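Local coordinates for protein glucose-resistance amylase regulator (Weissella paramesenteroides ATCC 33313, PDB 4RK6) that binds alpha-D-glucose in its sugar-binding core and, as a LacI-family regulator, probably represses transcription by binding regulatory DNA, at residues L19-F24 with I45-E50; S108-M113 with S143-N148; D119-M124 with D278-L283. All blocks are in the same frame, centred on the assembly; numbering follows the deposited sequence.

Contact 1. Residues L19-F24 with I45-E50; sequences LIHTNF and ITYLDE. With GLC (alpha-D-glucopyranose), chain C.
One backbone hydrogen bond ties Leu19 to Leu48: Leu19 N donates to Leu48 O at 3.1 Å with an N-H...O angle of 156°, although the donor stands above the carbonyl plane. It joins the loop after strand 12-18 to the end of the neighbouring strand 42-48, whose Ile45 is hydrogen-bonded through its backbone to the second subunit.

Apolar packing is divided between the two branches of Leu19. Leu19 CD2 lies 4.0 Å from Tyr47 CB, the two side chains roughly perpendicular, while Leu19 CD1 comes within 3.9 Å of Asp49 CB, alongside it. The carboxylate of Asp49 is engaged by His54.

Among the aromatic groups, His21 CE1 meets Tyr47 CE1 at 3.9 Å. The planes are 28° apart, but with centroids separated by 6.0 Å the rings barely overlap. His21 CG sits between the backbone N and the carbonyl carbon (chi1 57°), and ND1 makes a weak bond to Leu19 O.

Toward the sugar, Thr22 OG1 lies 2.9 Å from O6 of glucose, and one face of the Phe24 ring covers the sugar near C2, offset toward the rim. A loop held to the sheet by one main-chain bond and apolar packing at Leu19 thus presents Thr22 and Phe24 to glucose.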
loop_
_atom_site.group_PDB
_atom_site.type_symbol
_atom_site.label_atom_id
_atom_site.label_comp_id
_atom_site.label_asym_id
_atom_site.label_seq_id
_atom_site.Cartn_x
_atom_site.Cartn_y
_atom_site.Cartn_z
ATOM N N LEU A 19 -12.466 2.206 -3.043
ATOM C CA LEU A 19 -11.887 0.875 -3.272
ATOM C C LEU A 19 -10.547 0.974 -4.011
ATOM O O LEU A 19 -9.596 0.261 -3.685
ATOM C CB LEU A 19 -12.843 -0.034 -4.049
ATOM C CG LEU A 19 -13.627 -1.090 -3.257
ATOM C CD1 LEU A 19 -14.267 -2.046 -4.252
ATOM C CD2 LEU A 19 -12.764 -1.859 -2.261
ATOM N N ILE A 20 -10.484 1.872 -4.990
ATOM C CA ILE A 20 -9.276 2.109 -5.778
ATOM C C ILE A 20 -8.547 3.353 -5.259
ATOM O O ILE A 20 -8.952 4.486 -5.540
ATOM C CB ILE A 20 -9.629 2.303 -7.272
ATOM C CG1 ILE A 20 -10.398 1.086 -7.807
ATOM C CG2 ILE A 20 -8.370 2.549 -8.097
ATOM C CD1 ILE A 20 -11.205 1.375 -9.056
ATOM N N HIS A 21 -7.465 3.145 -4.514
ATOM C CA HIS A 21 -6.740 4.258 -3.897
ATOM C C HIS A 21 -5.233 4.046 -3.924
ATOM O O HIS A 21 -4.761 2.913 -3.803
ATOM C CB HIS A 21 -7.204 4.452 -2.445
ATOM C CG HIS A 21 -7.046 3.231 -1.585
ATOM N ND1 HIS A 21 -7.888 2.142 -1.675
ATOM C CD2 HIS A 21 -6.150 2.931 -0.612
ATOM C CE1 HIS A 21 -7.517 1.225 -0.799
ATOM N NE2 HIS A 21 -6.467 1.680 -0.140
ATOM N N THR A 22 -4.489 5.144 -4.082
ATOM C CA THR A 22 -3.048 5.153 -3.817
ATOM C C THR A 22 -2.871 4.814 -2.325
ATOM O O THR A 22 -3.852 4.798 -1.554
ATOM C CB THR A 22 -2.401 6.539 -4.143
ATOM O OG1 THR A 22 -2.618 6.905 -5.519
ATOM C CG2 THR A 22 -0.901 6.545 -3.890
ATOM N N ASN A 23 -1.637 4.534 -1.916
ATOM C CA ASN A 23 -1.326 4.357 -0.498
ATOM C C ASN A 23 -1.436 5.616 0.373
ATOM O O ASN A 23 -1.096 5.568 1.564
ATOM C CB ASN A 23 0.060 3.712 -0.314
ATOM C CG ASN A 23 -0.007 2.195 -0.212
ATOM O OD1 ASN A 23 -0.974 1.627 0.308
ATOM N ND2 ASN A 23 1.036 1.531 -0.694
ATOM N N PHE A 24 -1.926 6.732 -0.177
ATOM C CA PHE A 24 -2.071 7.923 0.660
ATOM C C PHE A 24 -3.108 7.715 1.757
ATOM O O PHE A 24 -2.979 8.293 2.831
ATOM C CB PHE A 24 -2.324 9.208 -0.148
ATOM C CG PHE A 24 -3.742 9.409 -0.598
ATOM C CD1 PHE A 24 -4.164 8.959 -1.832
ATOM C CD2 PHE A 24 -4.650 10.095 0.202
ATOM C CE1 PHE A 24 -5.474 9.142 -2.241
ATOM C CE2 PHE A 24 -5.953 10.304 -0.208
ATOM C CZ PHE A 24 -6.370 9.820 -1.432
ATOM N N ILE A 45 -13.705 2.343 9.508
ATOM C CA ILE A 45 -13.278 2.521 8.136
ATOM C C ILE A 45 -14.200 1.699 7.223
ATOM O O ILE A 45 -14.474 0.523 7.488
ATOM C CB ILE A 45 -11.822 2.072 7.937
ATOM C CG1 ILE A 45 -10.881 2.762 8.932
ATOM C CG2 ILE A 45 -11.385 2.290 6.505
ATOM C CD1 ILE A 45 -10.745 4.253 8.738
ATOM N N THR A 46 -14.682 2.341 6.163
ATOM C CA THR A 46 -15.580 1.709 5.223
ATOM C C THR A 46 -15.042 2.023 3.826
ATOM O O THR A 46 -14.416 3.058 3.608
ATOM C CB THR A 46 -17.041 2.222 5.387
ATOM O OG1 THR A 46 -17.097 3.630 5.117
ATOM C CG2 THR A 46 -17.572 1.946 6.784
ATOM N N TYR A 47 -15.275 1.114 2.879
ATOM C CA TYR A 47 -14.910 1.340 1.487
ATOM C C TYR A 47 -16.134 1.672 0.650
ATOM O O TYR A 47 -17.274 1.308 0.989
ATOM C CB TYR A 47 -14.164 0.139 0.901
ATOM C CG TYR A 47 -12.794 -0.037 1.498
ATOM C CD1 TYR A 47 -11.722 0.734 1.072
ATOM C CD2 TYR A 47 -12.569 -0.965 2.511
ATOM C CE1 TYR A 47 -10.460 0.580 1.622
ATOM C CE2 TYR A 47 -11.310 -1.122 3.072
ATOM C CZ TYR A 47 -10.258 -0.348 2.622
ATOM O OH TYR A 47 -9.004 -0.493 3.168
ATOM N N LEU A 48 -15.890 2.417 -0.418
ATOM C CA LEU A 48 -16.949 2.868 -1.313
ATOM C C LEU A 48 -16.582 2.512 -2.750
ATOM O O LEU A 48 -15.504 2.888 -3.230
ATOM C CB LEU A 48 -17.119 4.380 -1.190
ATOM C CG LEU A 48 -18.433 4.935 -1.729
ATOM C CD1 LEU A 48 -19.521 4.764 -0.680
ATOM C CD2 LEU A 48 -18.261 6.393 -2.102
ATOM N N ASP A 49 -17.467 1.782 -3.430
ATOM C CA ASP A 49 -17.269 1.486 -4.859
ATOM C C ASP A 49 -18.127 2.432 -5.713
ATOM O O ASP A 49 -18.651 3.421 -5.194
ATOM C CB ASP A 49 -17.483 -0.014 -5.181
ATOM C CG ASP A 49 -18.902 -0.505 -4.930
ATOM O OD1 ASP A 49 -19.841 0.301 -4.741
ATOM O OD2 ASP A 49 -19.081 -1.744 -4.935
ATOM N N GLU A 50 -18.257 2.148 -7.006
ATOM C CA GLU A 50 -18.930 3.061 -7.939
ATOM C C GLU A 50 -20.416 2.733 -8.141
ATOM O O GLU A 50 -21.067 3.313 -9.005
ATOM C CB GLU A 50 -18.197 3.043 -9.291
ATOM C CG GLU A 50 -18.233 4.365 -10.045
ATOM C CD GLU A 50 -17.343 5.421 -9.419
ATOM O OE1 GLU A 50 -16.130 5.165 -9.271
ATOM O OE2 GLU A 50 -17.858 6.509 -9.083
HETATM C C1 GLC C . -5.844 11.571 -4.583
HETATM C C2 GLC C . -5.500 12.747 -3.669
HETATM C C3 GLC C . -4.277 13.517 -4.123
HETATM C C4 GLC C . -3.150 12.538 -4.463
HETATM C C5 GLC C . -3.642 11.629 -5.590
HETATM C C6 GLC C . -2.590 10.597 -5.987
HETATM O O1 GLC C . -6.549 12.085 -5.645
HETATM O O2 GLC C . -6.585 13.671 -3.608
HETATM O O3 GLC C . -3.916 14.345 -3.023
HETATM O O4 GLC C . -1.995 13.243 -4.808
HETATM O O5 GLC C . -4.752 10.882 -5.166
HETATM O O6 GLC C . -2.275 9.760 -4.918
#

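Contact 2. Residues S108-M113 with S143-N148; sequences SNEFEM and STRRTN. With GLC (alpha-D-glucopyranose), chain C.
Glu110 CG stands anti to the carbonyl carbon, and a bend at chi2 (-83°) brings its carboxylate to Arg145, whose chain runs extended from CG to NE. The result is a side-on, two-nitrogen salt bridge. Arg145 NE donates to Glu110 OE1 at 2.9 Å in an almost straight bond, in the guanidinium plane and on the syn lone pair. The second bond, from Arg145 NH2 to Glu110 OE2, is more bent (144°), consistent with the two planes being turned against each other.

This grip fixes the rotation of the guanidinium group and directs its other edge to glucose: Arg145 NH1 and NH2 both donate to O4 of the sugar, each at 2.9 Å. Glu110 is therefore a second-shell residue positioning a first-shell one. The selenomethionine Met113 adds its CE, 3.6 Å from Arg145 NH2.

A water connects the helices further, donating to Glu110 OE1 at 2.7 Å and accepting from Asn148 ND2. Asn148 also places OD1 at the edge of the Phe111 ring, 3.5 Å from Phe111 CD1, with amide and ring planes 79° apart. Thr144 CG2 packs on Glu110 CB at 3.8 Å.

The first turns of helices 110-123 and 144-155 meet here, and Arg145 reaches from them to the sugar, part of the ligand cleft of the periplasmic-binding-protein-like fold found in LacI-family regulators.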
loop_
_atom_site.group_PDB
_atom_site.type_symbol
_atom_site.label_atom_id
_atom_site.label_comp_id
_atom_site.label_asym_id
_atom_site.label_seq_id
_atom_site.Cartn_x
_atom_site.Cartn_y
_atom_site.Cartn_z
ATOM N N SER A 108 -3.723 19.705 0.928
ATOM C CA SER A 108 -2.600 20.448 0.384
ATOM C C SER A 108 -3.172 21.424 -0.632
ATOM O O SER A 108 -4.192 21.131 -1.274
ATOM C CB SER A 108 -1.591 19.497 -0.293
ATOM O OG SER A 108 -1.078 18.531 0.637
ATOM N N ASN A 109 -2.500 22.550 -0.822
ATOM C CA ASN A 109 -2.920 23.507 -1.821
ATOM C C ASN A 109 -2.481 23.082 -3.215
ATOM O O ASN A 109 -1.300 23.127 -3.539
ATOM C CB ASN A 109 -2.384 24.902 -1.503
ATOM C CG ASN A 109 -2.954 25.982 -2.415
ATOM O OD1 ASN A 109 -2.712 26.024 -3.623
ATOM N ND2 ASN A 109 -3.694 26.910 -1.812
ATOM N N GLU A 110 -3.446 22.694 -4.036
ATOM C CA GLU A 110 -3.149 22.068 -5.326
ATOM C C GLU A 110 -2.399 22.991 -6.284
ATOM O O GLU A 110 -1.437 22.566 -6.916
ATOM C CB GLU A 110 -4.423 21.517 -5.974
ATOM C CG GLU A 110 -4.930 20.226 -5.355
ATOM C CD GLU A 110 -4.224 18.983 -5.899
ATOM O OE1 GLU A 110 -3.435 19.080 -6.870
ATOM O OE2 GLU A 110 -4.501 17.904 -5.367
ATOM N N PHE A 111 -2.801 24.257 -6.395
ATOM C CA PHE A 111 -2.088 25.122 -7.308
ATOM C C PHE A 111 -0.663 25.388 -6.835
ATOM O O PHE A 111 0.257 25.434 -7.642
ATOM C CB PHE A 111 -2.817 26.441 -7.575
ATOM C CG PHE A 111 -2.100 27.293 -8.572
ATOM C CD1 PHE A 111 -2.177 27.003 -9.935
ATOM C CD2 PHE A 111 -1.273 28.324 -8.150
ATOM C CE1 PHE A 111 -1.465 27.743 -10.853
ATOM C CE2 PHE A 111 -0.567 29.073 -9.070
ATOM C CZ PHE A 111 -0.663 28.782 -10.421
ATOM N N GLU A 112 -0.483 25.592 -5.535
ATOM C CA GLU A 112 0.857 25.816 -4.997
ATOM C C GLU A 112 1.767 24.626 -5.255
ATOM O O GLU A 112 2.947 24.812 -5.615
ATOM C CB GLU A 112 0.786 26.095 -3.503
ATOM C CG GLU A 112 2.067 26.625 -2.887
ATOM C CD GLU A 112 1.913 26.917 -1.402
ATOM O OE1 GLU A 112 2.748 26.434 -0.612
ATOM O OE2 GLU A 112 0.951 27.619 -1.016
HETATM N N MSE A 113 1.244 23.409 -5.051
HETATM C CA MSE A 113 2.038 22.186 -5.338
HETATM C C MSE A 113 2.479 22.200 -6.759
HETATM O O MSE A 113 3.681 22.100 -7.054
HETATM C CB MSE A 113 1.268 20.890 -5.106
HETATM C CG MSE A 113 1.047 20.614 -3.626
HETATM SE SE MSE A 113 0.544 18.726 -3.393
HETATM C CE MSE A 113 -1.335 18.891 -3.996
ATOM N N SER A 143 -10.855 18.608 -13.239
ATOM C CA SER A 143 -9.543 18.122 -13.664
ATOM C C SER A 143 -8.472 19.011 -13.055
ATOM O O SER A 143 -7.763 19.714 -13.754
ATOM C CB SER A 143 -9.428 18.106 -15.185
ATOM O OG SER A 143 -8.393 17.211 -15.574
ATOM N N THR A 144 -8.339 18.916 -11.731
ATOM C CA THR A 144 -7.589 19.880 -10.961
ATOM C C THR A 144 -6.149 20.028 -11.421
ATOM O O THR A 144 -5.675 21.129 -11.657
ATOM C CB THR A 144 -7.622 19.467 -9.478
ATOM O OG1 THR A 144 -8.988 19.302 -9.078
ATOM C CG2 THR A 144 -6.922 20.498 -8.592
ATOM N N ARG A 145 -5.431 18.911 -11.514
ATOM C CA ARG A 145 -4.006 18.985 -11.858
ATOM C C ARG A 145 -3.741 19.388 -13.294
ATOM O O ARG A 145 -2.845 20.170 -13.555
ATOM C CB ARG A 145 -3.309 17.684 -11.489
ATOM C CG ARG A 145 -3.309 17.572 -9.974
ATOM C CD ARG A 145 -2.513 16.421 -9.385
ATOM N NE ARG A 145 -2.590 16.567 -7.934
ATOM C CZ ARG A 145 -2.275 15.634 -7.042
ATOM N NH1 ARG A 145 -1.808 14.443 -7.417
ATOM N NH2 ARG A 145 -2.456 15.902 -5.752
ATOM N N ARG A 146 -4.500 18.830 -14.222
ATOM C CA ARG A 146 -4.451 19.253 -15.618
ATOM C C ARG A 146 -4.608 20.774 -15.734
ATOM O O ARG A 146 -3.802 21.456 -16.389
ATOM C CB ARG A 146 -5.587 18.554 -16.380
ATOM C CG ARG A 146 -5.684 18.886 -17.855
ATOM C CD ARG A 146 -7.058 18.535 -18.406
ATOM N NE ARG A 146 -7.160 18.859 -19.829
ATOM C CZ ARG A 146 -7.119 17.976 -20.834
ATOM N NH1 ARG A 146 -6.998 16.669 -20.619
ATOM N NH2 ARG A 146 -7.235 18.414 -22.081
ATOM N N THR A 147 -5.659 21.289 -15.105
ATOM C CA THR A 147 -5.931 22.721 -15.167
ATOM C C THR A 147 -4.834 23.560 -14.513
ATOM O O THR A 147 -4.378 24.546 -15.086
ATOM C CB THR A 147 -7.331 23.012 -14.622
ATOM O OG1 THR A 147 -8.262 22.487 -15.571
ATOM C CG2 THR A 147 -7.547 24.489 -14.446
ATOM N N ASN A 148 -4.356 23.141 -13.339
ATOM C CA ASN A 148 -3.280 23.888 -12.679
ATOM C C ASN A 148 -1.953 23.837 -13.422
ATOM O O ASN A 148 -1.210 24.815 -13.441
ATOM C CB ASN A 148 -3.111 23.407 -11.242
ATOM C CG ASN A 148 -4.225 23.860 -10.341
ATOM O OD1 ASN A 148 -4.893 24.882 -10.587
ATOM N ND2 ASN A 148 -4.452 23.109 -9.295
HETATM C C1 GLC C . -5.844 11.571 -4.583
HETATM C C2 GLC C . -5.500 12.747 -3.669
HETATM C C3 GLC C . -4.277 13.517 -4.123
HETATM C C4 GLC C . -3.150 12.538 -4.463
HETATM C C5 GLC C . -3.642 11.629 -5.590
HETATM C C6 GLC C . -2.590 10.597 -5.987
HETATM O O1 GLC C . -6.549 12.085 -5.645
HETATM O O2 GLC C . -6.585 13.671 -3.608
HETATM O O3 GLC C . -3.916 14.345 -3.023
HETATM O O4 GLC C . -1.995 13.243 -4.808
HETATM O O5 GLC C . -4.752 10.882 -5.166
HETATM O O6 GLC C . -2.275 9.760 -4.918
HETATM O O HOH W 1 -2.563 20.806 -8.753
#

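Contact 3. Residues D119-M124 with D278-L283; sequences DYLIDM and DSVLNL
This is a surface packing contact, in which the end of helix 110-123 meets the segment 278-283 that follows strand 267-275, within the periplasmic-binding-protein-like fold and about 22 Å from the centre of the chain to that of the contact. The evidence is a small apolar cluster around Val280, a selenomethionine packed against Asn282, and one main-chain hydrogen bond.

Val280 points toward the helix and is met by three side chains. Val280 CG1 lies 4.0 Å from Tyr120 CE2, approaching the ring obliquely, and 4.1 Å from Leu121 CD2. Tyr120 and Val280 run alongside each other, pointing opposite ways, whereas Leu121 comes in at a slant and also packs on strands 192-195 and 220-223, linking the cluster to the sheet.

The third partner is Met124, a selenomethionine whose chain bends at chi2 (-64°) and chi3 (-84°); Met124 CE lies 4.2 Å from Val280 CG1. These bends fold it back so that CG covers one face of the Tyr120 ring while Met124 CE reaches Asn282 CB at 3.7 Å. Met124 SE comes within 3.6 Å of Asn282 ND2, the two side chains lying roughly perpendicular; Asn282 OD1 is taken by the backbone N of Asn284.

At the helix end, Met124 O receives Leu283 N at 2.8 Å, with a C=O...N angle of 164°, and Asn282 CA also approaches this oxygen, at 3.3 Å.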
loop_
_atom_site.group_PDB
_atom_site.type_symbol
_atom_site.label_atom_id
_atom_site.label_comp_id
_atom_site.label_asym_id
_atom_site.label_seq_id
_atom_site.Cartn_x
_atom_site.Cartn_y
_atom_site.Cartn_z
ATOM N N ASP A 119 7.798 25.705 -11.504
ATOM C CA ASP A 119 8.836 26.704 -11.259
ATOM C C ASP A 119 10.245 26.091 -11.172
ATOM O O ASP A 119 11.211 26.590 -11.755
ATOM C CB ASP A 119 8.527 27.479 -9.985
ATOM C CG ASP A 119 9.148 28.846 -9.992
ATOM O OD1 ASP A 119 8.837 29.649 -10.898
ATOM O OD2 ASP A 119 9.964 29.107 -9.101
ATOM N N TYR A 120 10.338 24.993 -10.438
ATOM C CA TYR A 120 11.586 24.264 -10.292
ATOM C C TYR A 120 12.066 23.700 -11.620
ATOM O O TYR A 120 13.234 23.847 -11.981
ATOM C CB TYR A 120 11.411 23.129 -9.257
ATOM C CG TYR A 120 12.601 22.243 -9.151
ATOM C CD1 TYR A 120 13.827 22.749 -8.751
ATOM C CD2 TYR A 120 12.515 20.902 -9.461
ATOM C CE1 TYR A 120 14.947 21.929 -8.653
ATOM C CE2 TYR A 120 13.620 20.079 -9.369
ATOM C CZ TYR A 120 14.822 20.579 -8.975
ATOM O OH TYR A 120 15.893 19.716 -8.898
ATOM N N LEU A 121 11.183 23.042 -12.362
ATOM C CA LEU A 121 11.604 22.444 -13.621
ATOM C C LEU A 121 12.077 23.500 -14.629
ATOM O O LEU A 121 13.064 23.287 -15.317
ATOM C CB LEU A 121 10.488 21.602 -14.235
ATOM C CG LEU A 121 10.244 20.257 -13.518
ATOM C CD1 LEU A 121 9.044 19.537 -14.105
ATOM C CD2 LEU A 121 11.460 19.368 -13.563
ATOM N N ILE A 122 11.383 24.629 -14.685
ATOM C CA ILE A 122 11.791 25.737 -15.567
ATOM C C ILE A 122 13.127 26.343 -15.103
ATOM O O ILE A 122 13.998 26.638 -15.920
ATOM C CB ILE A 122 10.679 26.807 -15.662
ATOM C CG1 ILE A 122 9.501 26.226 -16.464
ATOM C CG2 ILE A 122 11.190 28.115 -16.278
ATOM C CD1 ILE A 122 8.269 27.095 -16.383
ATOM N N ASP A 123 13.299 26.509 -13.801
ATOM C CA ASP A 123 14.593 26.941 -13.228
ATOM C C ASP A 123 15.738 25.974 -13.604
ATOM O O ASP A 123 16.881 26.389 -13.770
ATOM C CB ASP A 123 14.508 27.057 -11.703
ATOM C CG ASP A 123 13.787 28.315 -11.225
ATOM O OD1 ASP A 123 13.437 29.173 -12.051
ATOM O OD2 ASP A 123 13.560 28.432 -10.004
HETATM N N MSE A 124 15.415 24.686 -13.737
HETATM C CA MSE A 124 16.395 23.667 -14.106
HETATM C C MSE A 124 16.557 23.554 -15.608
HETATM O O MSE A 124 17.272 22.677 -16.079
HETATM C CB MSE A 124 15.977 22.322 -13.506
HETATM C CG MSE A 124 16.020 22.259 -11.987
HETATM SE SE MSE A 124 17.831 22.468 -11.246
HETATM C CE MSE A 124 18.359 20.575 -11.450
ATOM N N ASP A 278 17.077 12.410 -7.007
ATOM C CA ASP A 278 18.008 12.041 -8.081
ATOM C C ASP A 278 17.399 11.942 -9.481
ATOM O O ASP A 278 18.051 11.488 -10.412
ATOM C CB ASP A 278 18.698 10.719 -7.709
ATOM C CG ASP A 278 19.539 10.842 -6.455
ATOM O OD1 ASP A 278 20.213 11.871 -6.288
ATOM O OD2 ASP A 278 19.528 9.919 -5.632
ATOM N N SER A 279 16.179 12.426 -9.654
ATOM C CA SER A 279 15.464 12.205 -10.906
ATOM C C SER A 279 15.287 13.437 -11.785
ATOM O O SER A 279 14.496 13.393 -12.725
ATOM C CB SER A 279 14.092 11.562 -10.626
ATOM O OG SER A 279 13.239 12.431 -9.912
ATOM N N VAL A 280 16.025 14.521 -11.501
ATOM C CA VAL A 280 15.955 15.719 -12.339
ATOM C C VAL A 280 17.335 16.184 -12.783
ATOM O O VAL A 280 18.242 16.314 -11.981
ATOM C CB VAL A 280 15.233 16.885 -11.607
ATOM C CG1 VAL A 280 15.171 18.107 -12.500
ATOM C CG2 VAL A 280 13.822 16.446 -11.198
ATOM N N LEU A 281 17.452 16.480 -14.067
ATOM C CA LEU A 281 18.687 16.986 -14.666
ATOM C C LEU A 281 18.534 18.480 -14.956
ATOM O O LEU A 281 17.476 18.928 -15.407
ATOM C CB LEU A 281 18.942 16.233 -15.974
ATOM C CG LEU A 281 20.353 16.290 -16.570
ATOM C CD1 LEU A 281 21.303 15.439 -15.745
ATOM C CD2 LEU A 281 20.343 15.835 -18.029
ATOM N N ASN A 282 19.585 19.241 -14.672
ATOM C CA ASN A 282 19.672 20.633 -15.104
ATOM C C ASN A 282 20.138 20.667 -16.567
ATOM O O ASN A 282 21.228 20.180 -16.882
ATOM C CB ASN A 282 20.647 21.403 -14.214
ATOM C CG ASN A 282 20.701 22.887 -14.555
ATOM O OD1 ASN A 282 21.263 23.272 -15.558
ATOM N ND2 ASN A 282 20.087 23.715 -13.731
ATOM N N LEU A 283 19.324 21.249 -17.439
ATOM C CA LEU A 283 19.667 21.370 -18.868
ATOM C C LEU A 283 20.448 22.629 -19.257
ATOM O O LEU A 283 20.869 22.748 -20.412
ATOM C CB LEU A 283 18.413 21.337 -19.706
ATOM C CG LEU A 283 17.468 20.167 -19.509
ATOM C CD1 LEU A 283 16.333 20.329 -20.505
ATOM C CD2 LEU A 283 18.195 18.842 -19.668
#

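Along the chain contact 1 closes before the other two open, whereas the segments of contacts 2 and 3 alternate. Helix 110-123 serves both of these: its first turn lies in contact 2 and its end in contact 3, with centres 19 Å apart. Contacts 1 and 2 have centres 21 Å apart and do not touch, about 8 Å separating their nearest atoms, yet glucose meets both, so the sugar bridges them. Contact 3 lies 34 Å from contact 1 by centres, on the opposite side of the chain's centre. Two contacts therefore contribute to the sugar site, while the third packs the last modelled part of the chain against the far end of helix 110-123, away from the sugar.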